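Local coordinates for cytosolic phospholipase A2 delta (Homo sapiens, PDB 5IZ5), which hydrolyses glycerophospholipids at the sn-2 position in a calcium-dependent manner, releasing a free fatty acid with a preference for linoleate, at residues Q711-P723 and I730-K742. The protein carries 3 engineered substitutions. Sequence-based numbering, arbitrary orientation.
Sequences QHQPRECHLFSDP and ILLHFPLVNASFK
Strands 718-720 and 730-734 pair antiparallel as a beta hairpin at the margin of the mixed sheet of the catalytic domain. Two hydrogen-bonded pairs hold them: His718 with His733, and Phe720 with Leu731, where Phe720 N reaches Leu731 O at 2.8 Å and nearly straight (175°). Between them, the non-hydrogen-bonded pair Leu719 and Leu732 crosses side chains so closely that the CD1 atoms lie 3.3 Å apart, tighter than normal carbon contact. On that same face Cys717 swings SG anti to its backbone N (chi1 -176°), bringing the sulfur obliquely against the Phe734 ring, a sulfur-aromatic contact with SG 4.4 Å from the ring centroid; helix 797-810 covers this side. The other face carries Phe720, whose ring edge meets His733 CB. Beyond the open end of the hairpin, where one segment enters its strand and the other leaves, the bend of the Glu716 chain at chi2 carries OE2 across to accept Ser740 N, 3.0 Å away, on the syn side but 34° out of the carboxylate plane. Water 2 donates to the same oxygen and accepts from Ala739 N and Phe741 N; Ser740 OG is hydrogen-bonded to Tyr791 OH of helix 779-794. On its other side strand 730-734 runs parallel to strand 672-676, and in this way an antiparallel hairpin closes the edge of the central sheet of the alpha/beta hydrolase domain.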
loop_
_atom_site.group_PDB
_atom_site.type_symbol
_atom_site.label_atom_id
_atom_site.label_comp_id
_atom_site.label_asym_id
_atom_site.label_seq_id
_atom_site.Cartn_x
_atom_site.Cartn_y
_atom_site.Cartn_z
ATOM N N GLN B 711 -24.918 22.927 7.956
ATOM C CA GLN B 711 -23.555 23.468 7.874
ATOM C C GLN B 711 -23.305 24.582 8.883
ATOM O O GLN B 711 -22.252 24.614 9.514
ATOM C CB GLN B 711 -23.241 23.944 6.455
ATOM C CG GLN B 711 -22.761 22.793 5.572
ATOM C CD GLN B 711 -23.558 22.660 4.292
ATOM O OE1 GLN B 711 -24.724 22.300 4.346
ATOM N NE2 GLN B 711 -22.941 22.935 3.139
ATOM N N HIS B 712 -24.264 25.493 9.027
ATOM C CA HIS B 712 -24.139 26.579 10.000
ATOM C C HIS B 712 -23.937 26.039 11.417
ATOM O O HIS B 712 -23.034 26.482 12.130
ATOM C CB HIS B 712 -25.365 27.501 9.969
ATOM C CG HIS B 712 -25.350 28.549 11.045
ATOM N ND1 HIS B 712 -24.299 29.427 11.217
ATOM C CD2 HIS B 712 -26.244 28.841 12.019
ATOM C CE1 HIS B 712 -24.551 30.218 12.246
ATOM N NE2 HIS B 712 -25.724 29.883 12.752
ATOM N N GLN B 713 -24.786 25.091 11.813
ATOM C CA GLN B 713 -24.684 24.458 13.132
ATOM C C GLN B 713 -24.942 22.959 13.002
ATOM O O GLN B 713 -26.097 22.521 12.978
ATOM C CB GLN B 713 -25.629 25.087 14.156
ATOM C CG GLN B 713 -25.296 26.527 14.532
ATOM C CD GLN B 713 -26.176 27.073 15.648
ATOM O OE1 GLN B 713 -25.674 27.631 16.625
ATOM N NE2 GLN B 713 -27.492 26.916 15.510
ATOM N N PRO B 714 -23.863 22.169 12.873
ATOM C CA PRO B 714 -24.031 20.721 12.843
ATOM C C PRO B 714 -24.424 20.170 14.203
ATOM O O PRO B 714 -24.043 20.721 15.231
ATOM C CB PRO B 714 -22.659 20.195 12.400
ATOM C CG PRO B 714 -21.702 21.313 12.596
ATOM C CD PRO B 714 -22.473 22.591 12.613
ATOM N N ARG B 715 -25.230 19.116 14.176
ATOM C CA ARG B 715 -25.682 18.408 15.355
ATOM C C ARG B 715 -24.838 17.159 15.612
ATOM O O ARG B 715 -23.978 16.788 14.810
ATOM C CB ARG B 715 -27.150 18.009 15.175
ATOM C CG ARG B 715 -28.043 19.139 14.680
ATOM C CD ARG B 715 -29.487 18.689 14.529
ATOM N NE ARG B 715 -29.653 17.692 13.468
ATOM C CZ ARG B 715 -29.706 17.956 12.163
ATOM N NH1 ARG B 715 -29.601 19.204 11.713
ATOM N NH2 ARG B 715 -29.864 16.960 11.295
ATOM N N GLU B 716 -25.116 16.504 16.734
ATOM C CA GLU B 716 -24.357 15.334 17.164
ATOM C C GLU B 716 -24.433 14.160 16.180
ATOM O O GLU B 716 -23.508 13.349 16.105
ATOM C CB GLU B 716 -24.844 14.859 18.532
ATOM C CG GLU B 716 -24.463 15.751 19.706
ATOM C CD GLU B 716 -25.481 16.841 20.005
ATOM O OE1 GLU B 716 -26.300 17.167 19.126
ATOM O OE2 GLU B 716 -25.452 17.388 21.124
ATOM N N CYS B 717 -25.522 14.077 15.423
ATOM C CA CYS B 717 -25.751 12.944 14.546
ATOM C C CYS B 717 -26.560 13.332 13.322
ATOM O O CYS B 717 -27.614 13.948 13.444
ATOM C CB CYS B 717 -26.496 11.868 15.323
ATOM S SG CYS B 717 -26.753 10.347 14.397
ATOM N N HIS B 718 -26.059 12.973 12.144
ATOM C CA HIS B 718 -26.768 13.197 10.889
ATOM C C HIS B 718 -26.951 11.901 10.131
ATOM O O HIS B 718 -25.997 11.142 9.953
ATOM C CB HIS B 718 -25.981 14.142 9.995
ATOM C CG HIS B 718 -25.863 15.527 10.536
ATOM N ND1 HIS B 718 -26.587 16.589 10.035
ATOM C CD2 HIS B 718 -25.101 16.027 11.535
ATOM C CE1 HIS B 718 -26.269 17.685 10.702
ATOM N NE2 HIS B 718 -25.371 17.369 11.616
ATOM N N LEU B 719 -28.171 11.676 9.654
ATOM C CA LEU B 719 -28.507 10.482 8.892
ATOM C C LEU B 719 -28.415 10.756 7.401
ATOM O O LEU B 719 -29.020 11.706 6.902
ATOM C CB LEU B 719 -29.928 10.023 9.237
ATOM C CG LEU B 719 -30.498 8.856 8.426
ATOM C CD1 LEU B 719 -29.776 7.562 8.757
ATOM C CD2 LEU B 719 -31.986 8.713 8.694
ATOM N N PHE B 720 -27.656 9.924 6.693
ATOM C CA PHE B 720 -27.614 9.967 5.240
ATOM C C PHE B 720 -27.977 8.598 4.723
ATOM O O PHE B 720 -27.240 7.637 4.931
ATOM C CB PHE B 720 -26.238 10.397 4.751
ATOM C CG PHE B 720 -25.876 11.795 5.164
ATOM C CD1 PHE B 720 -26.468 12.888 4.543
ATOM C CD2 PHE B 720 -24.968 12.023 6.191
ATOM C CE1 PHE B 720 -26.142 14.179 4.924
ATOM C CE2 PHE B 720 -24.638 13.310 6.578
ATOM C CZ PHE B 720 -25.228 14.391 5.945
ATOM N N SER B 721 -29.124 8.523 4.058
ATOM C CA SER B 721 -29.687 7.260 3.641
ATOM C C SER B 721 -30.642 7.449 2.466
ATOM O O SER B 721 -31.415 8.409 2.417
ATOM C CB SER B 721 -30.403 6.608 4.827
ATOM O OG SER B 721 -31.725 6.231 4.522
ATOM N N ASP B 722 -30.584 6.511 1.531
ATOM C CA ASP B 722 -31.393 6.554 0.317
ATOM C C ASP B 722 -32.246 5.289 0.282
ATOM O O ASP B 722 -31.809 4.254 -0.219
ATOM C CB ASP B 722 -30.507 6.678 -0.935
ATOM C CG ASP B 722 -30.076 8.113 -1.221
ATOM O OD1 ASP B 722 -30.398 9.020 -0.421
ATOM O OD2 ASP B 722 -29.397 8.331 -2.252
ATOM N N PRO B 723 -33.470 5.358 0.839
ATOM C CA PRO B 723 -34.323 4.164 0.849
ATOM C C PRO B 723 -34.690 3.662 -0.556
ATOM O O PRO B 723 -35.007 2.486 -0.724
ATOM C CB PRO B 723 -35.567 4.623 1.620
ATOM C CG PRO B 723 -35.582 6.104 1.479
ATOM C CD PRO B 723 -34.142 6.517 1.455
ATOM N N ILE B 730 -26.647 2.555 4.869
ATOM C CA ILE B 730 -27.121 3.646 5.707
ATOM C C ILE B 730 -25.927 4.257 6.420
ATOM O O ILE B 730 -25.084 3.537 6.951
ATOM C CB ILE B 730 -28.133 3.150 6.770
ATOM C CG1 ILE B 730 -29.366 2.554 6.090
ATOM C CG2 ILE B 730 -28.541 4.279 7.715
ATOM C CD1 ILE B 730 -30.226 1.715 7.007
ATOM N N LEU B 731 -25.876 5.584 6.456
ATOM C CA LEU B 731 -24.819 6.301 7.160
ATOM C C LEU B 731 -25.341 7.171 8.289
ATOM O O LEU B 731 -26.223 8.000 8.089
ATOM C CB LEU B 731 -24.038 7.163 6.178
ATOM C CG LEU B 731 -22.852 6.409 5.582
ATOM C CD1 LEU B 731 -22.858 6.539 4.079
ATOM C CD2 LEU B 731 -21.536 6.894 6.176
ATOM N N LEU B 732 -24.778 6.956 9.472
ATOM C CA LEU B 732 -24.954 7.832 10.615
ATOM C C LEU B 732 -23.635 8.534 10.843
ATOM O O LEU B 732 -22.639 7.898 11.183
ATOM C CB LEU B 732 -25.338 7.039 11.862
ATOM C CG LEU B 732 -26.753 7.178 12.421
ATOM C CD1 LEU B 732 -27.800 7.422 11.346
ATOM C CD2 LEU B 732 -27.108 5.947 13.234
ATOM N N HIS B 733 -23.647 9.850 10.670
ATOM C CA HIS B 733 -22.439 10.651 10.693
ATOM C C HIS B 733 -22.354 11.490 11.966
ATOM O O HIS B 733 -23.297 12.215 12.307
ATOM C CB HIS B 733 -22.434 11.559 9.475
ATOM C CG HIS B 733 -21.172 12.341 9.313
ATOM N ND1 HIS B 733 -19.974 11.758 8.962
ATOM C CD2 HIS B 733 -20.926 13.667 9.434
ATOM C CE1 HIS B 733 -19.042 12.691 8.880
ATOM N NE2 HIS B 733 -19.593 13.857 9.164
ATOM N N PHE B 734 -21.216 11.394 12.650
ATOM C CA PHE B 734 -20.991 12.068 13.920
ATOM C C PHE B 734 -19.856 13.079 13.788
ATOM O O PHE B 734 -18.686 12.733 13.958
ATOM C CB PHE B 734 -20.638 11.053 15.005
ATOM C CG PHE B 734 -21.702 10.022 15.235
ATOM C CD1 PHE B 734 -22.589 10.142 16.301
ATOM C CD2 PHE B 734 -21.830 8.938 14.374
ATOM C CE1 PHE B 734 -23.576 9.193 16.507
ATOM C CE2 PHE B 734 -22.814 7.989 14.573
ATOM C CZ PHE B 734 -23.689 8.117 15.640
ATOM N N PRO B 735 -20.195 14.343 13.490
ATOM C CA PRO B 735 -19.144 15.345 13.397
ATOM C C PRO B 735 -18.593 15.724 14.760
ATOM O O PRO B 735 -19.259 15.536 15.784
ATOM C CB PRO B 735 -19.851 16.536 12.746
ATOM C CG PRO B 735 -21.279 16.381 13.109
ATOM C CD PRO B 735 -21.532 14.905 13.215
ATOM N N LEU B 736 -17.376 16.249 14.775
ATOM C CA LEU B 736 -16.778 16.695 16.023
ATOM C C LEU B 736 -17.314 18.084 16.351
ATOM O O LEU B 736 -16.834 19.088 15.827
ATOM C CB LEU B 736 -15.255 16.698 15.928
ATOM C CG LEU B 736 -14.507 17.056 17.216
ATOM C CD1 LEU B 736 -14.902 16.162 18.386
ATOM C CD2 LEU B 736 -13.015 16.961 16.961
ATOM N N VAL B 737 -18.329 18.128 17.205
ATOM C CA VAL B 737 -19.013 19.374 17.525
ATOM C C VAL B 737 -19.448 19.373 18.987
ATOM O O VAL B 737 -19.856 18.345 19.518
ATOM C CB VAL B 737 -20.222 19.593 16.584
ATOM C CG1 VAL B 737 -21.318 18.557 16.825
ATOM C CG2 VAL B 737 -20.770 21.006 16.726
ATOM N N ASN B 738 -19.340 20.529 19.633
ATOM C CA ASN B 738 -19.849 20.717 20.981
ATOM C C ASN B 738 -21.183 21.439 20.881
ATOM O O ASN B 738 -21.227 22.668 20.826
ATOM C CB ASN B 738 -18.857 21.538 21.814
ATOM C CG ASN B 738 -19.244 21.623 23.284
ATOM O OD1 ASN B 738 -20.108 20.885 23.760
ATOM N ND2 ASN B 738 -18.594 22.520 24.015
ATOM N N ALA B 739 -22.268 20.672 20.816
ATOM C CA ALA B 739 -23.609 21.252 20.724
ATOM C C ALA B 739 -24.318 21.145 22.076
ATOM O O ALA B 739 -24.026 21.925 22.980
ATOM C CB ALA B 739 -24.405 20.586 19.609
ATOM N N SER B 740 -25.198 20.159 22.239
ATOM C CA SER B 740 -26.010 20.054 23.448
ATOM C C SER B 740 -25.151 19.754 24.681
ATOM O O SER B 740 -25.564 20.038 25.801
ATOM C CB SER B 740 -27.119 19.003 23.266
ATOM O OG SER B 740 -26.670 17.703 23.606
ATOM N N PHE B 741 -23.950 19.211 24.467
ATOM C CA PHE B 741 -23.006 18.908 25.551
ATOM C C PHE B 741 -22.589 20.129 26.356
ATOM O O PHE B 741 -22.160 19.991 27.495
ATOM C CB PHE B 741 -21.745 18.227 24.983
ATOM C CG PHE B 741 -20.766 17.746 26.031
ATOM C CD1 PHE B 741 -21.057 16.641 26.814
ATOM C CD2 PHE B 741 -19.542 18.376 26.209
ATOM C CE1 PHE B 741 -20.163 16.180 27.761
ATOM C CE2 PHE B 741 -18.636 17.917 27.157
ATOM C CZ PHE B 741 -18.947 16.819 27.935
ATOM N N LYS B 742 -22.683 21.320 25.774
ATOM C CA LYS B 742 -22.356 22.541 26.523
ATOM C C LYS B 742 -23.228 22.611 27.788
ATOM O O LYS B 742 -22.743 22.947 28.871
ATOM C CB LYS B 742 -22.574 23.793 25.669
ATOM C CG LYS B 742 -21.430 24.806 25.698
ATOM C CD LYS B 742 -21.467 25.748 24.499
ATOM C CE LYS B 742 -21.645 25.005 23.176
ATOM N NZ LYS B 742 -20.952 25.659 22.034
HETATM O O HOH W 1 -20.947 13.725 17.051
HETATM O O HOH W 2 -22.858 18.079 21.833
#